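Local atomic coordinates of succinylglutamate desuccinylase/aspartoacylase (Ruegeria sp. TM1040, PDB entry 3NA6), a protein that probably hydrolyses the amide bond of an N-acylated amino acid, as a member of the succinylglutamate desuccinylase/aspartoacylase family of zinc-dependent hydrolases. Residues A68-T82 with K226-Q240. Numbering follows the deposited sequence.
Sequences ALQELAATTRAEDVT and KKGLRNVLIHFGILQ. With CA (calcium ion), chain C.
E71 OE1 is gripped by two cations: K226 NZ lies 2.7 Å away, on the syn side but 34° out of the carboxylate plane, and R286 of the second subunit makes another salt bridge to the same oxygen. K226 reaches it with an extended chain that crosses E71 at about a right angle, passing A68 with its CG 4.0 Å from A68 CB. Because K226 also pairs with E269 of the second subunit, an alanine here would probably leave E71 to R286 alone of these two cations, cost that glutamate its lysine partner and thin the cover over A68. The pair thus illustrates how charges at the edge of a helix packing can serve a subunit interface as well. Further along, L229 CD2 rests against two leucines, 3.7 Å from L69 CD2 and 3.8 Å from L72 CD2. L72, its CG anti to the backbone N (chi1 -167°), meets L233 tip to tip. Beyond the helices, T82 N donates to I238 O over 2.8 Å, nearly straight at 172°, while the V81 and I238 side chains lie side by side, pointing the same way, in contact through CG1 and CG2. G237, in a Schellman motif ending helix 219-235, turns its carbonyl O to a calcium ion at 2.4 Å; T82 OG1 binds the same ion at 2.6 Å, and four waters complete the six ligands. The two helices, resting on strands 51-55 and 83-88, form a helix layer against the central mixed sheet, an arrangement characteristic of the alpha/beta catalytic domain of the zinc-exopeptidase clan.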
ATOM      1  N   ALA A  68      15.623  12.143 -26.963  1.00 22.22           N
ATOM      2  CA  ALA A  68      16.005  12.236 -28.378  1.00 21.78           C
ATOM      3  C   ALA A  68      14.807  12.088 -29.313  1.00 21.83           C
ATOM      4  O   ALA A  68      14.699  12.800 -30.338  1.00 22.24           O
ATOM      5  CB  ALA A  68      17.094  11.180 -28.718  1.00 21.84           C
ATOM      6  N   LEU A  69      13.878  11.205 -28.931  1.00 22.54           N
ATOM      7  CA  LEU A  69      12.705  10.901 -29.768  1.00 22.57           C
ATOM      8  C   LEU A  69      11.636  11.964 -29.641  1.00 21.96           C
ATOM      9  O   LEU A  69      10.988  12.306 -30.655  1.00 22.30           O
ATOM     10  CB  LEU A  69      12.144   9.489 -29.493  1.00 18.86           C
ATOM     11  CG  LEU A  69      13.110   8.353 -29.888  1.00 21.30           C
ATOM     12  CD1 LEU A  69      12.670   6.953 -29.388  1.00 18.19           C
ATOM     13  CD2 LEU A  69      13.250   8.329 -31.434  1.00 18.14           C
ATOM     14  N   GLN A  70      11.454  12.530 -28.442  1.00 21.45           N
ATOM     15  CA  GLN A  70      10.501  13.632 -28.341  1.00 22.01           C
ATOM     16  C   GLN A  70      10.989  14.796 -29.204  1.00 23.53           C
ATOM     17  O   GLN A  70      10.196  15.404 -29.910  1.00 23.94           O
ATOM     18  CB  GLN A  70      10.275  14.125 -26.910  1.00 22.22           C
ATOM     19  CG  GLN A  70       9.349  13.278 -26.083  1.00 20.45           C
ATOM     20  CD  GLN A  70       7.863  13.464 -26.486  1.00 28.04           C
ATOM     21  OE1 GLN A  70       7.496  13.391 -27.666  1.00 41.28           O
ATOM     22  NE2 GLN A  70       7.028  13.676 -25.513  1.00 33.76           N
ATOM     23  N   GLU A  71      12.287  15.092 -29.163  1.00 22.87           N
ATOM     24  CA  GLU A  71      12.814  16.207 -29.969  1.00 23.36           C
ATOM     25  C   GLU A  71      12.675  15.902 -31.463  1.00 22.97           C
ATOM     26  O   GLU A  71      12.238  16.740 -32.242  1.00 24.18           O
ATOM     27  CB  GLU A  71      14.261  16.487 -29.633  1.00 23.89           C
ATOM     28  CG  GLU A  71      14.805  17.712 -30.331  1.00 23.23           C
ATOM     29  CD  GLU A  71      16.277  17.883 -30.123  1.00 33.31           C
ATOM     30  OE1 GLU A  71      16.690  18.390 -29.059  1.00 36.42           O
ATOM     31  OE2 GLU A  71      17.027  17.520 -31.033  1.00 46.20           O
ATOM     32  N   LEU A  72      13.012  14.683 -31.851  1.00 23.36           N
ATOM     33  CA  LEU A  72      12.840  14.264 -33.238  1.00 21.00           C
ATOM     34  C   LEU A  72      11.390  14.453 -33.701  1.00 21.60           C
ATOM     35  O   LEU A  72      11.150  15.016 -34.762  1.00 22.50           O
ATOM     36  CB  LEU A  72      13.269  12.796 -33.444  1.00 20.44           C
ATOM     37  CG  LEU A  72      13.420  12.397 -34.929  1.00 21.44           C
ATOM     38  CD1 LEU A  72      14.698  13.004 -35.540  1.00 24.11           C
ATOM     39  CD2 LEU A  72      13.403  10.906 -35.080  1.00 23.66           C
ATOM     40  N   ALA A  73      10.437  14.039 -32.883  1.00 21.89           N
ATOM     41  CA  ALA A  73       9.024  14.078 -33.305  1.00 23.87           C
ATOM     42  C   ALA A  73       8.531  15.528 -33.414  1.00 26.09           C
ATOM     43  O   ALA A  73       7.678  15.845 -34.250  1.00 23.75           O
ATOM     44  CB  ALA A  73       8.142  13.302 -32.343  1.00 21.72           C
ATOM     45  N   ALA A  74       9.082  16.391 -32.579  1.00 24.24           N
ATOM     46  CA  ALA A  74       8.612  17.776 -32.485  1.00 26.79           C
ATOM     47  C   ALA A  74       9.309  18.709 -33.459  1.00 27.81           C
ATOM     48  O   ALA A  74       8.814  19.778 -33.710  1.00 29.33           O
ATOM     49  CB  ALA A  74       8.813  18.295 -31.056  1.00 23.48           C
ATOM     50  N   THR A  75      10.471  18.341 -33.975  1.00 28.45           N
ATOM     51  CA  THR A  75      11.282  19.294 -34.736  1.00 29.23           C
ATOM     52  C   THR A  75      11.608  18.860 -36.184  1.00 30.29           C
ATOM     53  O   THR A  75      12.245  19.585 -36.894  1.00 35.17           O
ATOM     54  CB  THR A  75      12.599  19.634 -33.971  1.00 31.90           C
ATOM     55  OG1 THR A  75      13.465  18.502 -33.958  1.00 30.71           O
ATOM     56  CG2 THR A  75      12.311  20.063 -32.528  1.00 28.99           C
ATOM     57  N   THR A  76      11.158  17.698 -36.640  1.00 29.11           N
ATOM     58  CA  THR A  76      11.535  17.214 -37.970  1.00 27.00           C
ATOM     59  C   THR A  76      10.416  17.591 -38.914  1.00 29.13           C
ATOM     60  O   THR A  76       9.248  17.321 -38.603  1.00 29.74           O
ATOM     61  CB  THR A  76      11.661  15.697 -37.966  1.00 26.40           C
ATOM     62  OG1 THR A  76      12.666  15.318 -37.014  1.00 25.36           O
ATOM     63  CG2 THR A  76      12.001  15.157 -39.370  1.00 20.76           C
ATOM     64  N   ARG A  77      10.766  18.192 -40.051  0.50 28.17           N
ATOM     65  CA  ARG A  77       9.786  18.561 -41.084  0.50 30.35           C
ATOM     66  C   ARG A  77       9.598  17.439 -42.097  0.50 29.56           C
ATOM     67  O   ARG A  77      10.555  16.730 -42.429  0.50 29.59           O
ATOM     68  CB  ARG A  77      10.253  19.819 -41.817  0.50 30.66           C
ATOM     69  CG  ARG A  77      10.617  20.971 -40.874  0.50 37.92           C
ATOM     70  CD  ARG A  77      10.964  22.255 -41.636  0.50 37.98           C
ATOM     71  NE  ARG A  77      12.218  22.157 -42.379  0.50 38.75           N
ATOM     72  CZ  ARG A  77      12.322  22.342 -43.688  0.50 42.39           C
ATOM     73  NH1 ARG A  77      11.244  22.632 -44.411  0.50 40.43           N
ATOM     74  NH2 ARG A  77      13.506  22.244 -44.275  0.50 39.54           N
ATOM     75  N   ALA A  78       8.378  17.284 -42.605  1.00 29.74           N
ATOM     76  CA  ALA A  78       8.117  16.254 -43.615  1.00 29.13           C
ATOM     77  C   ALA A  78       9.105  16.382 -44.754  1.00 28.92           C
ATOM     78  O   ALA A  78       9.635  15.379 -45.232  1.00 27.12           O
ATOM     79  CB  ALA A  78       6.678  16.313 -44.137  1.00 28.48           C
ATOM     80  N   GLU A  79       9.371  17.620 -45.152  0.50 28.87           N
ATOM     81  CA  GLU A  79      10.268  17.920 -46.260  0.50 31.00           C
ATOM     82  C   GLU A  79      11.730  17.487 -46.033  0.50 29.73           C
ATOM     83  O   GLU A  79      12.504  17.473 -46.971  0.50 30.19           O
ATOM     84  CB  GLU A  79      10.207  19.432 -46.560  0.50 31.98           C
ATOM     85  CG  GLU A  79      10.045  20.309 -45.307  0.50 35.08           C
ATOM     86  CD  GLU A  79       8.600  20.713 -44.985  0.50 38.57           C
ATOM     87  OE1 GLU A  79       7.788  19.859 -44.558  0.50 15.93           O
ATOM     88  OE2 GLU A  79       8.301  21.926 -45.119  0.50 46.93           O
ATOM     89  N   ASP A  80      12.103  17.176 -44.795  1.00 28.84           N
ATOM     90  CA  ASP A  80      13.467  16.734 -44.449  1.00 28.99           C
ATOM     91  C   ASP A  80      13.616  15.219 -44.590  1.00 28.36           C
ATOM     92  O   ASP A  80      14.732  14.713 -44.490  1.00 28.12           O
ATOM     93  CB  ASP A  80      13.814  17.019 -42.966  1.00 29.53           C
ATOM     94  CG  ASP A  80      13.662  18.496 -42.540  1.00 40.81           C
ATOM     95  OD1 ASP A  80      13.898  19.395 -43.390  1.00 29.23           O
ATOM     96  OD2 ASP A  80      13.369  18.725 -41.306  1.00 42.94           O
ATOM     97  N   VAL A  81      12.491  14.513 -44.747  1.00 28.56           N
ATOM     98  CA  VAL A  81      12.393  13.064 -44.695  1.00 27.34           C
ATOM     99  C   VAL A  81      12.234  12.473 -46.099  1.00 28.40           C
ATOM    100  O   VAL A  81      11.480  13.014 -46.918  1.00 26.16           O
ATOM    101  CB  VAL A  81      11.175  12.662 -43.813  1.00 26.98           C
ATOM    102  CG1 VAL A  81      10.850  11.177 -43.935  1.00 28.08           C
ATOM    103  CG2 VAL A  81      11.454  13.011 -42.370  1.00 25.62           C
ATOM    104  N   THR A  82      12.963  11.386 -46.368  1.00 27.27           N
ATOM    105  CA  THR A  82      12.765  10.541 -47.564  1.00 24.41           C
ATOM    106  C   THR A  82      12.546   9.107 -47.086  1.00 25.07           C
ATOM    107  O   THR A  82      13.495   8.362 -46.838  1.00 22.82           O
ATOM    108  CB  THR A  82      13.964  10.617 -48.513  1.00 28.56           C
ATOM    109  OG1 THR A  82      15.163  10.303 -47.791  1.00 25.99           O
ATOM    110  CG2 THR A  82      14.080  12.050 -49.139  1.00 25.26           C
ATOM    111  N   LYS A 226      20.969  11.755 -29.455  1.00 25.67           N
ATOM    112  CA  LYS A 226      20.547  12.556 -30.593  1.00 24.36           C
ATOM    113  C   LYS A 226      21.458  12.381 -31.830  1.00 24.71           C
ATOM    114  O   LYS A 226      20.955  12.286 -32.980  1.00 22.28           O
ATOM    115  CB  LYS A 226      20.475  14.043 -30.235  1.00 23.10           C
ATOM    116  CG  LYS A 226      19.380  14.389 -29.234  1.00 24.02           C
ATOM    117  CD  LYS A 226      19.382  15.890 -28.910  1.00 23.66           C
ATOM    118  CE  LYS A 226      18.548  16.207 -27.675  1.00 22.41           C
ATOM    119  NZ  LYS A 226      18.656  17.624 -27.340  1.00 19.44           N
ATOM    120  N   LYS A 227      22.768  12.381 -31.595  1.00 23.08           N
ATOM    121  CA  LYS A 227      23.752  12.211 -32.670  1.00 24.70           C
ATOM    122  C   LYS A 227      23.628  10.807 -33.271  1.00 24.54           C
ATOM    123  O   LYS A 227      23.592  10.629 -34.495  1.00 21.54           O
ATOM    124  CB  LYS A 227      25.162  12.444 -32.133  1.00 26.48           C
ATOM    125  CG  LYS A 227      26.327  11.946 -32.983  1.00 30.08           C
ATOM    126  CD  LYS A 227      27.646  11.895 -32.135  1.00 32.60           C
ATOM    127  CE  LYS A 227      28.679  10.964 -32.727  1.00 29.25           C
ATOM    128  NZ  LYS A 227      29.805  10.613 -31.802  1.00 26.70           N
ATOM    129  N   GLY A 228      23.589   9.821 -32.395  1.00 24.35           N
ATOM    130  CA  GLY A 228      23.459   8.427 -32.809  1.00 26.93           C
ATOM    131  C   GLY A 228      22.195   8.227 -33.640  1.00 25.27           C
ATOM    132  O   GLY A 228      22.252   7.592 -34.680  1.00 24.31           O
ATOM    133  N   LEU A 229      21.078   8.814 -33.207  1.00 24.14           N
ATOM    134  CA  LEU A 229      19.793   8.717 -33.911  1.00 23.89           C
ATOM    135  C   LEU A 229      19.855   9.379 -35.277  1.00 23.97           C
ATOM    136  O   LEU A 229      19.472   8.775 -36.298  1.00 20.73           O
ATOM    137  CB  LEU A 229      18.692   9.374 -33.106  1.00 25.10           C
ATOM    138  CG  LEU A 229      17.257   9.382 -33.649  1.00 27.72           C
ATOM    139  CD1 LEU A 229      16.845   7.929 -34.009  1.00 19.77           C
ATOM    140  CD2 LEU A 229      16.250  10.076 -32.637  1.00 20.09           C
ATOM    141  N   ARG A 230      20.383  10.605 -35.307  1.00 24.37           N
ATOM    142  CA  ARG A 230      20.533  11.308 -36.555  1.00 24.93           C
ATOM    143  C   ARG A 230      21.484  10.544 -37.486  1.00 24.77           C
ATOM    144  O   ARG A 230      21.152  10.320 -38.666  1.00 21.88           O
ATOM    145  CB  ARG A 230      21.003  12.735 -36.328  1.00 24.87           C
ATOM    146  CG  ARG A 230      21.069  13.555 -37.612  1.00 31.50           C
ATOM    147  CD  ARG A 230      21.532  15.016 -37.365  1.00 31.03           C
ATOM    148  NE  ARG A 230      21.886  15.670 -38.626  1.00 32.83           N
ATOM    149  CZ  ARG A 230      23.081  15.617 -39.230  1.00 43.23           C
ATOM    150  NH1 ARG A 230      24.118  14.962 -38.703  1.00 34.34           N
ATOM    151  NH2 ARG A 230      23.239  16.239 -40.391  1.00 54.11           N
ATOM    152  N   ASN A 231      22.642  10.133 -36.970  1.00 22.01           N
ATOM    153  CA  ASN A 231      23.566   9.320 -37.752  1.00 22.16           C
ATOM    154  C   ASN A 231      22.930   8.078 -38.376  1.00 24.00           C
ATOM    155  O   ASN A 231      23.115   7.848 -39.587  1.00 23.19           O
ATOM    156  CB  ASN A 231      24.762   8.868 -36.941  1.00 25.46           C
ATOM    157  CG  ASN A 231      25.822   9.972 -36.741  1.00 27.13           C
ATOM    158  OD1 ASN A 231      25.771  11.036 -37.340  1.00 27.28           O
ATOM    159  ND2 ASN A 231      26.775   9.696 -35.877  1.00 24.34           N
ATOM    160  N   VAL A 232      22.224   7.259 -37.581  1.00 22.81           N
ATOM    161  CA  VAL A 232      21.655   6.032 -38.158  1.00 23.02           C
ATOM    162  C   VAL A 232      20.555   6.372 -39.172  1.00 22.24           C
ATOM    163  O   VAL A 232      20.424   5.692 -40.196  1.00 23.65           O
ATOM    164  CB  VAL A 232      21.185   4.989 -37.111  1.00 23.52           C
ATOM    165  CG1 VAL A 232      22.364   4.575 -36.223  1.00 20.65           C
ATOM    166  CG2 VAL A 232      20.025   5.514 -36.281  1.00 21.56           C
ATOM    167  N   LEU A 233      19.777   7.419 -38.900  1.00 21.37           N
ATOM    168  CA  LEU A 233      18.760   7.843 -39.861  1.00 23.38           C
ATOM    169  C   LEU A 233      19.355   8.326 -41.206  1.00 23.78           C
ATOM    170  O   LEU A 233      18.743   8.111 -42.272  1.00 23.79           O
ATOM    171  CB  LEU A 233      17.799   8.876 -39.247  1.00 20.50           C
ATOM    172  CG  LEU A 233      16.863   8.354 -38.134  1.00 26.11           C
ATOM    173  CD1 LEU A 233      15.975   9.484 -37.588  1.00 21.01           C
ATOM    174  CD2 LEU A 233      16.037   7.166 -38.593  1.00 20.37           C
ATOM    175  N   ILE A 234      20.529   8.950 -41.169  1.00 23.30           N
ATOM    176  CA  ILE A 234      21.292   9.259 -42.399  1.00 24.67           C
ATOM    177  C   ILE A 234      21.793   7.951 -43.065  1.00 26.10           C
ATOM    178  O   ILE A 234      21.648   7.780 -44.273  1.00 25.53           O
ATOM    179  CB  ILE A 234      22.480  10.212 -42.125  1.00 25.62           C
ATOM    180  CG1 ILE A 234      21.963  11.602 -41.707  1.00 27.26           C
ATOM    181  CG2 ILE A 234      23.381  10.363 -43.401  1.00 24.57           C
ATOM    182  CD1 ILE A 234      23.054  12.585 -41.086  1.00 25.33           C
ATOM    183  N   HIS A 235      22.374   7.053 -42.272  1.00 22.48           N
ATOM    184  CA  HIS A 235      22.853   5.741 -42.745  1.00 24.19           C
ATOM    185  C   HIS A 235      21.729   4.973 -43.467  1.00 24.92           C
ATOM    186  O   HIS A 235      21.959   4.351 -44.528  1.00 24.72           O
ATOM    187  CB  HIS A 235      23.381   4.934 -41.532  1.00 21.97           C
ATOM    188  CG  HIS A 235      23.903   3.553 -41.851  1.00 24.06           C
ATOM    189  ND1 HIS A 235      25.159   3.327 -42.384  1.00 25.54           N
ATOM    190  CD2 HIS A 235      23.337   2.331 -41.700  1.00 29.77           C
ATOM    191  CE1 HIS A 235      25.343   2.026 -42.528  1.00 29.25           C
ATOM    192  NE2 HIS A 235      24.255   1.399 -42.123  1.00 22.95           N
ATOM    193  N   PHE A 236      20.511   5.055 -42.918  1.00 22.10           N
ATOM    194  CA  PHE A 236      19.348   4.380 -43.502  1.00 24.60           C
ATOM    195  C   PHE A 236      18.704   5.161 -44.654  1.00 24.42           C
ATOM    196  O   PHE A 236      17.712   4.703 -45.241  1.00 25.81           O
ATOM    197  CB  PHE A 236      18.276   4.107 -42.425  1.00 20.53           C
ATOM    198  CG  PHE A 236      18.715   3.156 -41.315  1.00 28.67           C
ATOM    199  CD1 PHE A 236      19.451   2.006 -41.596  1.00 19.40           C
ATOM    200  CD2 PHE A 236      18.330   3.391 -40.003  1.00 27.04           C
ATOM    201  CE1 PHE A 236      19.805   1.119 -40.578  1.00 29.61           C
ATOM    202  CE2 PHE A 236      18.696   2.498 -38.983  1.00 29.90           C
ATOM    203  CZ  PHE A 236      19.450   1.378 -39.283  1.00 25.86           C
ATOM    204  N   GLY A 237      19.240   6.341 -44.954  1.00 25.23           N
ATOM    205  CA  GLY A 237      18.780   7.133 -46.072  1.00 26.10           C
ATOM    206  C   GLY A 237      17.476   7.874 -45.829  1.00 26.74           C
ATOM    207  O   GLY A 237      16.875   8.391 -46.763  1.00 24.08           O
ATOM    208  N   ILE A 238      17.040   7.975 -44.584  1.00 23.89           N
ATOM    209  CA  ILE A 238      15.752   8.604 -44.303  1.00 24.55           C
ATOM    210  C   ILE A 238      15.889  10.112 -44.080  1.00 26.61           C
ATOM    211  O   ILE A 238      14.982  10.892 -44.457  1.00 25.33           O
ATOM    212  CB  ILE A 238      15.053   7.934 -43.088  1.00 23.38           C
ATOM    213  CG1 ILE A 238      14.908   6.419 -43.338  1.00 24.75           C
ATOM    214  CG2 ILE A 238      13.701   8.595 -42.824  1.00 22.45           C
ATOM    215  CD1 ILE A 238      14.286   5.564 -42.173  1.00 22.47           C
ATOM    216  N   LEU A 239      16.972  10.503 -43.401  1.00 26.76           N
ATOM    217  CA  LEU A 239      17.342  11.917 -43.212  1.00 28.05           C
ATOM    218  C   LEU A 239      18.583  12.149 -44.058  1.00 29.78           C
ATOM    219  O   LEU A 239      19.245  11.192 -44.455  1.00 29.58           O
ATOM    220  CB  LEU A 239      17.642  12.258 -41.740  1.00 25.10           C
ATOM    221  CG  LEU A 239      16.512  12.170 -40.717  1.00 27.95           C
ATOM    222  CD1 LEU A 239      16.954  12.572 -39.275  1.00 24.31           C
ATOM    223  CD2 LEU A 239      15.350  13.047 -41.160  1.00 25.25           C
ATOM    224  N   GLN A 240      18.873  13.405 -44.389  1.00 30.05           N
ATOM    225  CA  GLN A 240      20.035  13.705 -45.237  1.00 32.25           C
ATOM    226  C   GLN A 240      20.983  14.570 -44.437  1.00 33.37           C
ATOM    227  O   GLN A 240      20.592  15.127 -43.415  1.00 33.75           O
ATOM    228  CB  GLN A 240      19.602  14.373 -46.549  1.00 33.41           C
ATOM    229  CG  GLN A 240      18.689  13.400 -47.425  1.00 44.52           C
ATOM    230  CD  GLN A 240      17.192  13.586 -47.125  1.00 52.72           C
ATOM    231  OE1 GLN A 240      16.695  14.708 -47.196  1.00 71.53           O
ATOM    232  NE2 GLN A 240      16.483  12.507 -46.781  1.00 48.13           N
TER
HETATM  233 CA    CA C 332      17.082   9.081 -49.019  1.00 50.64          CA
HETATM  234  O   HOH W   1      15.277   7.193 -49.230  1.00 21.13           O
HETATM  235  O   HOH W   2      19.196  10.336 -48.647  1.00 30.91           O
HETATM  236  O   HOH W   3      18.562   7.180 -49.843  1.00 34.30           O
HETATM  237  O   HOH W   4      16.347   9.980 -51.263  1.00 32.77           O